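Local coordinates for protein porphyranase B (Zobellia galactanivorans, PDB 3JUU) that hydrolyses the sulfated red-algal polysaccharide porphyran, cutting the linkage between beta-D-galactopyranose and alpha-L-galactopyranose-6-sulfate, at residues L144-S149 with Q165-N170; D138-E143 with F232-Y237. One frame throughout, in Å; residues are numbered along the deposited sequence.

Contact 1: L144-S149 with Q165-N170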
ATOM      1  N   LEU A 144       5.180   5.385  -4.581  1.00  9.45           N
ATOM      2  CA  LEU A 144       3.856   6.025  -4.740  1.00 10.07           C
ATOM      3  C   LEU A 144       2.898   5.338  -3.710  1.00  9.49           C
ATOM      4  O   LEU A 144       2.443   4.227  -3.886  1.00  7.08           O
ATOM      5  CB  LEU A 144       3.383   5.822  -6.223  1.00 10.56           C
ATOM      6  CG  LEU A 144       2.251   6.756  -6.744  1.00  8.81           C
ATOM      7  CD1 LEU A 144       1.874   6.374  -8.166  1.00 10.78           C
ATOM      8  CD2 LEU A 144       1.010   6.741  -5.810  1.00  7.10           C
ATOM      9  N   ASP A 145       2.635   6.035  -2.608  1.00  9.01           N
ATOM     10  CA  ASP A 145       1.727   5.531  -1.542  1.00  8.40           C
ATOM     11  C   ASP A 145       0.285   5.942  -1.792  1.00  8.33           C
ATOM     12  O   ASP A 145      -0.045   7.141  -1.841  1.00  8.55           O
ATOM     13  CB  ASP A 145       2.226   6.087  -0.194  1.00  8.89           C
ATOM     14  CG  ASP A 145       3.677   5.701   0.048  1.00 11.82           C
ATOM     15  OD1 ASP A 145       3.965   4.470   0.080  1.00  9.86           O
ATOM     16  OD2 ASP A 145       4.529   6.604   0.124  1.00 11.72           O
ATOM     17  N   ILE A 146      -0.584   4.946  -1.935  1.00  7.53           N
ATOM     18  CA  ILE A 146      -1.927   5.237  -2.326  1.00  8.38           C
ATOM     19  C   ILE A 146      -2.730   5.429  -1.054  1.00  9.14           C
ATOM     20  O   ILE A 146      -3.472   6.431  -0.882  1.00  9.10           O
ATOM     21  CB  ILE A 146      -2.496   4.123  -3.249  1.00  7.93           C
ATOM     22  CG1 ILE A 146      -1.601   3.964  -4.422  1.00  8.38           C
ATOM     23  CG2 ILE A 146      -4.016   4.401  -3.610  1.00  7.34           C
ATOM     24  CD1 ILE A 146      -1.747   2.691  -5.100  1.00 10.81           C
ATOM     25  N   GLN A 147      -2.585   4.476  -0.094  1.00  7.32           N
ATOM     26  CA  GLN A 147      -3.166   4.704   1.209  1.00  8.24           C
ATOM     27  C   GLN A 147      -2.223   4.133   2.279  1.00  8.48           C
ATOM     28  O   GLN A 147      -1.708   3.006   2.144  1.00  9.08           O
ATOM     29  CB  GLN A 147      -4.573   4.045   1.324  1.00  7.57           C
ATOM     30  CG  GLN A 147      -5.170   3.878   2.712  1.00 10.00           C
ATOM     31  CD  GLN A 147      -5.458   5.201   3.441  1.00 11.81           C
ATOM     32  OE1 GLN A 147      -4.736   6.184   3.234  1.00  8.75           O
ATOM     33  NE2 GLN A 147      -6.512   5.242   4.294  1.00  9.25           N
ATOM     34  N   GLU A 148      -1.994   4.901   3.330  1.00  9.16           N
ATOM     35  CA  GLU A 148      -1.335   4.360   4.536  1.00  8.23           C
ATOM     36  C   GLU A 148      -2.221   4.764   5.697  1.00  9.37           C
ATOM     37  O   GLU A 148      -2.705   5.890   5.764  1.00  9.90           O
ATOM     38  CB  GLU A 148       0.071   4.933   4.754  1.00  9.92           C
ATOM     39  CG  GLU A 148       1.054   4.488   3.684  1.00 10.24           C
ATOM     40  CD  GLU A 148       2.403   5.086   3.882  1.00 14.02           C
ATOM     41  OE1 GLU A 148       3.115   4.546   4.784  1.00 13.69           O
ATOM     42  OE2 GLU A 148       2.719   6.072   3.144  1.00 11.04           O
ATOM     43  N   SER A 149      -2.495   3.807   6.570  1.00  7.19           N
ATOM     44  CA  SER A 149      -3.418   4.052   7.690  1.00  8.30           C
ATOM     45  C   SER A 149      -2.858   3.322   8.896  1.00  7.82           C
ATOM     46  O   SER A 149      -2.026   2.416   8.731  1.00  8.30           O
ATOM     47  CB  SER A 149      -4.846   3.480   7.317  1.00  9.41           C
ATOM     48  OG  SER A 149      -5.731   3.863   8.399  1.00 17.60           O
ATOM     49  N   GLN A 165      -8.389   8.249  10.188  1.00 10.55           N
ATOM     50  CA  GLN A 165      -9.652   8.585   9.537  1.00 11.42           C
ATOM     51  C   GLN A 165      -9.443   9.374   8.246  1.00 11.94           C
ATOM     52  O   GLN A 165     -10.332  10.066   7.847  1.00 11.34           O
ATOM     53  CB  GLN A 165     -10.587   9.321  10.487  1.00 12.40           C
ATOM     54  CG  GLN A 165      -9.978  10.523  11.153  1.00 14.86           C
ATOM     55  CD  GLN A 165     -10.893  11.012  12.288  1.00 22.84           C
ATOM     56  OE1 GLN A 165     -11.309  10.228  13.133  1.00 23.65           O
ATOM     57  NE2 GLN A 165     -11.267  12.271  12.247  1.00 22.50           N
ATOM     58  N   THR A 166      -8.282   9.220   7.614  1.00 10.16           N
ATOM     59  CA  THR A 166      -7.974   9.942   6.407  1.00  9.94           C
ATOM     60  C   THR A 166      -7.426   8.985   5.328  1.00 10.84           C
ATOM     61  O   THR A 166      -6.883   7.909   5.628  1.00 10.38           O
ATOM     62  CB  THR A 166      -6.978  11.084   6.732  1.00 10.97           C
ATOM     63  OG1 THR A 166      -5.963  10.538   7.557  1.00 14.19           O
ATOM     64  CG2 THR A 166      -7.650  12.190   7.626  1.00  8.64           C
ATOM     65  N   MET A 167      -7.526   9.390   4.074  1.00  9.75           N
ATOM     66  CA  MET A 167      -6.664   8.797   3.038  1.00  8.79           C
ATOM     67  C   MET A 167      -5.365   9.597   3.007  1.00  9.94           C
ATOM     68  O   MET A 167      -5.346  10.797   2.719  1.00  9.20           O
ATOM     69  CB  MET A 167      -7.352   8.859   1.650  1.00 10.31           C
ATOM     70  CG  MET A 167      -6.537   8.109   0.592  1.00  7.44           C
ATOM     71  SD  MET A 167      -7.491   8.239  -0.983  1.00  8.78           S
ATOM     72  CE  MET A 167      -6.352   7.543  -2.144  1.00  9.70           C
ATOM     73  N   ASN A 168      -4.267   8.934   3.324  1.00  8.47           N
ATOM     74  CA  ASN A 168      -2.973   9.538   3.462  1.00  8.17           C
ATOM     75  C   ASN A 168      -2.176   9.005   2.301  1.00  8.67           C
ATOM     76  O   ASN A 168      -1.834   7.801   2.293  1.00  9.33           O
ATOM     77  CB  ASN A 168      -2.369   8.970   4.770  1.00  8.83           C
ATOM     78  CG  ASN A 168      -3.161   9.426   5.947  1.00  9.74           C
ATOM     79  OD1 ASN A 168      -3.395  10.611   6.086  1.00 12.33           O
ATOM     80  ND2 ASN A 168      -3.659   8.488   6.734  1.00  9.55           N
ATOM     81  N   SER A 169      -1.907   9.874   1.303  1.00  7.87           N
ATOM     82  CA  SER A 169      -1.219   9.439   0.071  1.00  7.76           C
ATOM     83  C   SER A 169       0.080  10.185  -0.022  1.00  8.53           C
ATOM     84  O   SER A 169       0.291  11.227   0.698  1.00 11.11           O
ATOM     85  CB  SER A 169      -2.054   9.790  -1.160  1.00  7.03           C
ATOM     86  OG  SER A 169      -3.378   9.184  -1.055  1.00  9.18           O
ATOM     87  N   ASN A 170       1.023   9.636  -0.770  1.00  9.08           N
ATOM     88  CA  ASN A 170       2.358  10.253  -0.804  1.00 10.03           C
ATOM     89  C   ASN A 170       3.128   9.886  -2.035  1.00 10.00           C
ATOM     90  O   ASN A 170       2.780   8.933  -2.769  1.00 10.08           O
ATOM     91  CB  ASN A 170       3.154   9.886   0.493  1.00  8.43           C
ATOM     92  CG  ASN A 170       4.070  11.034   0.980  1.00 14.37           C
ATOM     93  OD1 ASN A 170       4.610  11.785   0.167  1.00 11.88           O
ATOM     94  ND2 ASN A 170       4.286  11.120   2.292  1.00 12.04           N
TER
HETATM   95  O   HOH W   1       0.920   7.951   2.450  1.00 11.43           O
HETATM   96  O   HOH W   2      -6.659   6.294   7.867  1.00  9.71           O
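Asp145 and Asn170 form an antiparallel hydrogen-bonded pair: Asp145 N gives to Asn170 O, and Asn170 N returns a bond to Asp145 O at 2.9 Å. Beyond this pair the chain turns a corner at Ile146, and side chains supply most of the bonds to strand 166-170. Ser169 OG donates to Ile146 O at 2.8 Å, a short hydroxyl suiting a carbonyl at the corner. Gln147 acts as a stand-in peptide. With CG anti to its backbone N (chi1 165°) and a bend at chi2, its amide lies against the other strand: Gln147 OE1 accepts from Asn168 N at 2.8 Å, in the carbonyl plane, while Gln147 NE2 donates to Thr166 O at 3.0 Å. Thr166 O has a second donor in water 2, which accepts from Ser149 OG. Asn168 replies in kind. Its O receives Glu148 N, and Asn168 ND2 reaches Glu148 O at 2.9 Å, nearly end-on to that carbonyl. The extended chain of Met167 brings Met167 CE beside Ile146 CG2, at 4.2 Å. Water 1 donates to Glu148 OE2 and, weakly, to Asn168 O, whereas Glu148 OE1 is bonded to the hydroxyl of Tyr245. Ile146 and Gln147, both opposite Phe125, make a classic beta bulge, the interruption found within the catalytic strand of many family 16 glycoside hydrolases; it lies just before Glu148, the probable proton donor of this jelly-roll enzyme.

Contact 2: D138-E143 with F232-Y237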
ATOM      1  N   ASP A 138      18.088   4.886 -13.033  1.00 13.70           N
ATOM      2  CA  ASP A 138      16.876   4.165 -12.578  1.00 14.01           C
ATOM      3  C   ASP A 138      17.048   3.385 -11.296  1.00 13.29           C
ATOM      4  O   ASP A 138      16.080   2.867 -10.766  1.00 13.65           O
ATOM      5  CB  ASP A 138      16.332   3.234 -13.650  1.00 15.02           C
ATOM      6  CG  ASP A 138      15.799   3.986 -14.900  1.00 18.62           C
ATOM      7  OD1 ASP A 138      15.600   5.233 -14.876  1.00 16.58           O
ATOM      8  OD2 ASP A 138      15.572   3.261 -15.851  1.00 19.58           O
ATOM      9  N   LYS A 139      18.266   3.351 -10.734  1.00 12.43           N
ATOM     10  CA  LYS A 139      18.500   2.752  -9.415  1.00 11.77           C
ATOM     11  C   LYS A 139      17.934   3.633  -8.292  1.00 12.04           C
ATOM     12  O   LYS A 139      17.859   3.200  -7.145  1.00 13.12           O
ATOM     13  CB  LYS A 139      20.040   2.551  -9.189  1.00 13.69           C
ATOM     14  CG  LYS A 139      20.661   1.421 -10.094  1.00 12.14           C
ATOM     15  CD  LYS A 139      22.182   1.220  -9.716  1.00 14.16           C
ATOM     16  CE  LYS A 139      22.989   0.775 -10.898  1.00 12.76           C
ATOM     17  NZ  LYS A 139      22.504  -0.628 -11.337  1.00 16.88           N
ATOM     18  N   ARG A 140      17.620   4.897  -8.583  1.00 12.10           N
ATOM     19  CA  ARG A 140      16.977   5.808  -7.602  1.00 11.45           C
ATOM     20  C   ARG A 140      15.611   5.177  -7.274  1.00 11.76           C
ATOM     21  O   ARG A 140      15.102   4.365  -8.024  1.00 13.55           O
ATOM     22  CB  ARG A 140      16.741   7.205  -8.213  1.00 11.79           C
ATOM     23  CG  ARG A 140      15.801   7.159  -9.414  1.00 10.97           C
ATOM     24  CD  ARG A 140      15.901   8.501 -10.198  1.00 11.32           C
ATOM     25  NE  ARG A 140      15.139   8.457 -11.453  1.00 13.79           N
ATOM     26  CZ  ARG A 140      13.846   8.772 -11.625  1.00 13.21           C
ATOM     27  NH1 ARG A 140      13.087   9.196 -10.643  1.00 11.69           N
ATOM     28  NH2 ARG A 140      13.302   8.643 -12.830  1.00 12.56           N
ATOM     29  N   THR A 141      15.061   5.557  -6.116  1.00 11.34           N
ATOM     30  CA  THR A 141      13.785   5.033  -5.644  1.00 11.37           C
ATOM     31  C   THR A 141      12.671   5.994  -5.979  1.00 10.46           C
ATOM     32  O   THR A 141      12.817   7.211  -5.763  1.00 10.17           O
ATOM     33  CB  THR A 141      13.845   4.879  -4.125  1.00 12.97           C
ATOM     34  OG1 THR A 141      14.865   3.903  -3.861  1.00 15.58           O
ATOM     35  CG2 THR A 141      12.486   4.338  -3.580  1.00  9.00           C
ATOM     36  N   THR A 142      11.545   5.442  -6.396  1.00 10.88           N
ATOM     37  CA  THR A 142      10.336   6.200  -6.585  1.00  9.28           C
ATOM     38  C   THR A 142       9.303   5.333  -5.841  1.00 11.59           C
ATOM     39  O   THR A 142       9.190   4.154  -6.049  1.00 11.53           O
ATOM     40  CB  THR A 142       9.905   6.331  -8.099  1.00 11.95           C
ATOM     41  OG1 THR A 142       9.734   5.024  -8.694  1.00 11.25           O
ATOM     42  CG2 THR A 142      10.897   7.096  -8.900  1.00  9.75           C
ATOM     43  N   GLU A 143       8.584   5.955  -4.908  1.00 11.13           N
ATOM     44  CA  GLU A 143       7.543   5.245  -4.139  1.00 10.81           C
ATOM     45  C   GLU A 143       6.286   6.062  -4.245  1.00 11.00           C
ATOM     46  O   GLU A 143       6.312   7.265  -3.997  1.00  9.46           O
ATOM     47  CB  GLU A 143       8.002   5.155  -2.653  1.00 10.71           C
ATOM     48  CG  GLU A 143       6.910   4.485  -1.749  1.00  7.96           C
ATOM     49  CD  GLU A 143       7.381   4.455  -0.278  1.00 11.18           C
ATOM     50  OE1 GLU A 143       8.580   4.719   0.022  1.00 12.11           O
ATOM     51  OE2 GLU A 143       6.511   4.199   0.588  1.00 11.17           O
ATOM     52  N   PHE A 232       8.313   9.908 -12.259  1.00  9.92           N
ATOM     53  CA  PHE A 232       7.913   8.509 -11.973  1.00 10.62           C
ATOM     54  C   PHE A 232       7.765   7.778 -13.320  1.00 10.60           C
ATOM     55  O   PHE A 232       6.649   7.512 -13.748  1.00 10.64           O
ATOM     56  CB  PHE A 232       6.609   8.515 -11.163  1.00 10.34           C
ATOM     57  CG  PHE A 232       6.817   8.732  -9.646  1.00 12.65           C
ATOM     58  CD1 PHE A 232       8.003   9.298  -9.134  1.00  8.58           C
ATOM     59  CD2 PHE A 232       5.825   8.336  -8.744  1.00 10.81           C
ATOM     60  CE1 PHE A 232       8.213   9.525  -7.735  1.00  8.93           C
ATOM     61  CE2 PHE A 232       6.041   8.545  -7.315  1.00 10.82           C
ATOM     62  CZ  PHE A 232       7.272   9.091  -6.811  1.00  8.58           C
ATOM     63  N   ASP A 233       8.905   7.485 -13.992  1.00 10.92           N
ATOM     64  CA  ASP A 233       8.818   6.830 -15.284  1.00 12.21           C
ATOM     65  C   ASP A 233       9.511   5.467 -15.220  1.00 13.40           C
ATOM     66  O   ASP A 233       9.987   4.962 -16.277  1.00 12.44           O
ATOM     67  CB  ASP A 233       9.438   7.716 -16.361  1.00 12.82           C
ATOM     68  CG  ASP A 233      10.849   8.152 -16.011  1.00 15.45           C
ATOM     69  OD1 ASP A 233      11.370   7.795 -14.937  1.00 16.26           O
ATOM     70  OD2 ASP A 233      11.411   8.981 -16.780  1.00 17.46           O
ATOM     71  N   ILE A 234       9.625   4.912 -13.986  1.00 10.68           N
ATOM     72  CA  ILE A 234      10.338   3.601 -13.771  1.00 11.88           C
ATOM     73  C   ILE A 234       9.255   2.575 -13.402  1.00 12.68           C
ATOM     74  O   ILE A 234       8.329   2.910 -12.651  1.00 11.97           O
ATOM     75  CB  ILE A 234      11.468   3.635 -12.639  1.00 10.42           C
ATOM     76  CG1 ILE A 234      12.493   4.783 -12.892  1.00 11.69           C
ATOM     77  CG2 ILE A 234      12.233   2.275 -12.623  1.00 11.36           C
ATOM     78  CD1 ILE A 234      13.247   5.234 -11.722  1.00 11.64           C
ATOM     79  N   GLU A 235       9.385   1.355 -13.910  1.00 10.69           N
ATOM     80  CA  GLU A 235       8.446   0.251 -13.581  1.00 11.66           C
ATOM     81  C   GLU A 235       8.273   0.108 -12.074  1.00 10.70           C
ATOM     82  O   GLU A 235       9.260   0.166 -11.307  1.00 11.48           O
ATOM     83  CB  GLU A 235       9.037  -1.108 -14.133  1.00 12.03           C
ATOM     84  CG  GLU A 235       8.020  -2.239 -14.045  1.00 17.30           C
ATOM     85  CD  GLU A 235       8.617  -3.557 -14.581  1.00 22.43           C
ATOM     86  OE1 GLU A 235       9.811  -3.554 -14.905  1.00 28.08           O
ATOM     87  OE2 GLU A 235       7.955  -4.578 -14.551  1.00 26.80           O
ATOM     88  N   MET A 236       7.030  -0.049 -11.632  1.00 10.10           N
ATOM     89  CA  MET A 236       6.781  -0.193 -10.192  1.00  9.31           C
ATOM     90  C   MET A 236       5.942  -1.435  -9.915  1.00 10.11           C
ATOM     91  O   MET A 236       5.309  -1.975 -10.810  1.00 11.97           O
ATOM     92  CB  MET A 236       6.108   1.055  -9.600  1.00  8.69           C
ATOM     93  CG  MET A 236       7.145   2.184  -9.466  1.00  7.73           C
ATOM     94  SD  MET A 236       6.653   3.489  -8.285  1.00 10.80           S
ATOM     95  CE  MET A 236       5.580   4.508  -9.228  1.00  7.40           C
ATOM     96  N   TYR A 237       5.965  -1.887  -8.648  1.00 10.33           N
ATOM     97  CA  TYR A 237       5.359  -3.158  -8.189  1.00 10.46           C
ATOM     98  C   TYR A 237       4.454  -2.834  -7.060  1.00 11.43           C
ATOM     99  O   TYR A 237       4.815  -1.923  -6.256  1.00 11.83           O
ATOM    100  CB  TYR A 237       6.459  -4.125  -7.673  1.00  9.53           C
ATOM    101  CG  TYR A 237       7.474  -4.457  -8.790  1.00 11.23           C
ATOM    102  CD1 TYR A 237       7.324  -5.637  -9.591  1.00 13.90           C
ATOM    103  CD2 TYR A 237       8.502  -3.529  -9.134  1.00 11.71           C
ATOM    104  CE1 TYR A 237       8.247  -5.930 -10.643  1.00 15.18           C
ATOM    105  CE2 TYR A 237       9.399  -3.799 -10.193  1.00 14.33           C
ATOM    106  CZ  TYR A 237       9.235  -5.000 -10.945  1.00 17.33           C
ATOM    107  OH  TYR A 237      10.115  -5.256 -11.990  1.00 19.10           O
TER
HETATM  108  O   HOH W   3      13.745   6.635 -16.265  1.00 25.84           O
HETATM  109  O   HOH W   4       8.464   5.375 -11.324  1.00 10.52           O
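The backbones of 138-143, a 3-10 turn running into a strand, and of the irregular loop 232-237 stay apart, with CA atoms 6.3 Å from each other at Thr142 and Phe232, and no direct hydrogen bond joins the segments. Side chains and water fill the interval. Thr142 lays CB over one face of the Phe232 ring, a CH-pi contact with CB 3.9 Å from the ring centroid and displaced toward the rim. A branched residue suits this spot: Thr142 OG1, set between backbone N and carbonyl carbon (chi1 57°), lies 3.5 Å from Met236 SD and meets water 4, which accepts from Ile234 N, while CG2 also touches the ring. This is the start of the catalytic strand of the family 16 jelly roll, and Glu143, the probable nucleophile, has its CB pointing away from the loop; its carboxylate forms a salt bridge with Arg174. Phe232 CZ comes within 3.5 Å of Glu143 O. Cutting Phe232 back to an alanine is likely to strip the CH-pi cover from Thr142 CB and leave a gap beside Glu143 O. At the other end of the contact, Ile234 CD1 lies over one face of the Arg140 guanidinium, 3.6 Å from Arg140 CZ. Arg140 NH2, at the edge of the group, makes a salt bridge to Asp233 OD1 at 3.0 Å, while NH1 bonds to Asp231 O. Water 3 donates to Asp138 OD1 and, weakly, to Asp233 OD1, bridging two carboxylates that would otherwise probably repel each other.

How the contacts relate
Both contacts use strand 141-150, and contact 2, at its N-terminal end, encloses contact 1 along the chain. They meet at Leu144, where Leu144 CB packs 3.9 Å from Met236 CE and also touches Phe232. Both are largely buried, but the centre of contact 1 lies about 8 Å from the centre of the chain, that of contact 2 about 15 Å. Their chemistry follows: within the sheet, neighbouring strands exchange direct hydrogen bonds, with side-chain amides standing in for backbone bonds to 166-170 beside the bulge; where strand meets loop, apolar cover, one salt bridge and bridging waters do the joining. Between them they hold Glu143 and Glu148, the likely catalytic pair, about 5 Å apart between nearest side-chain atoms.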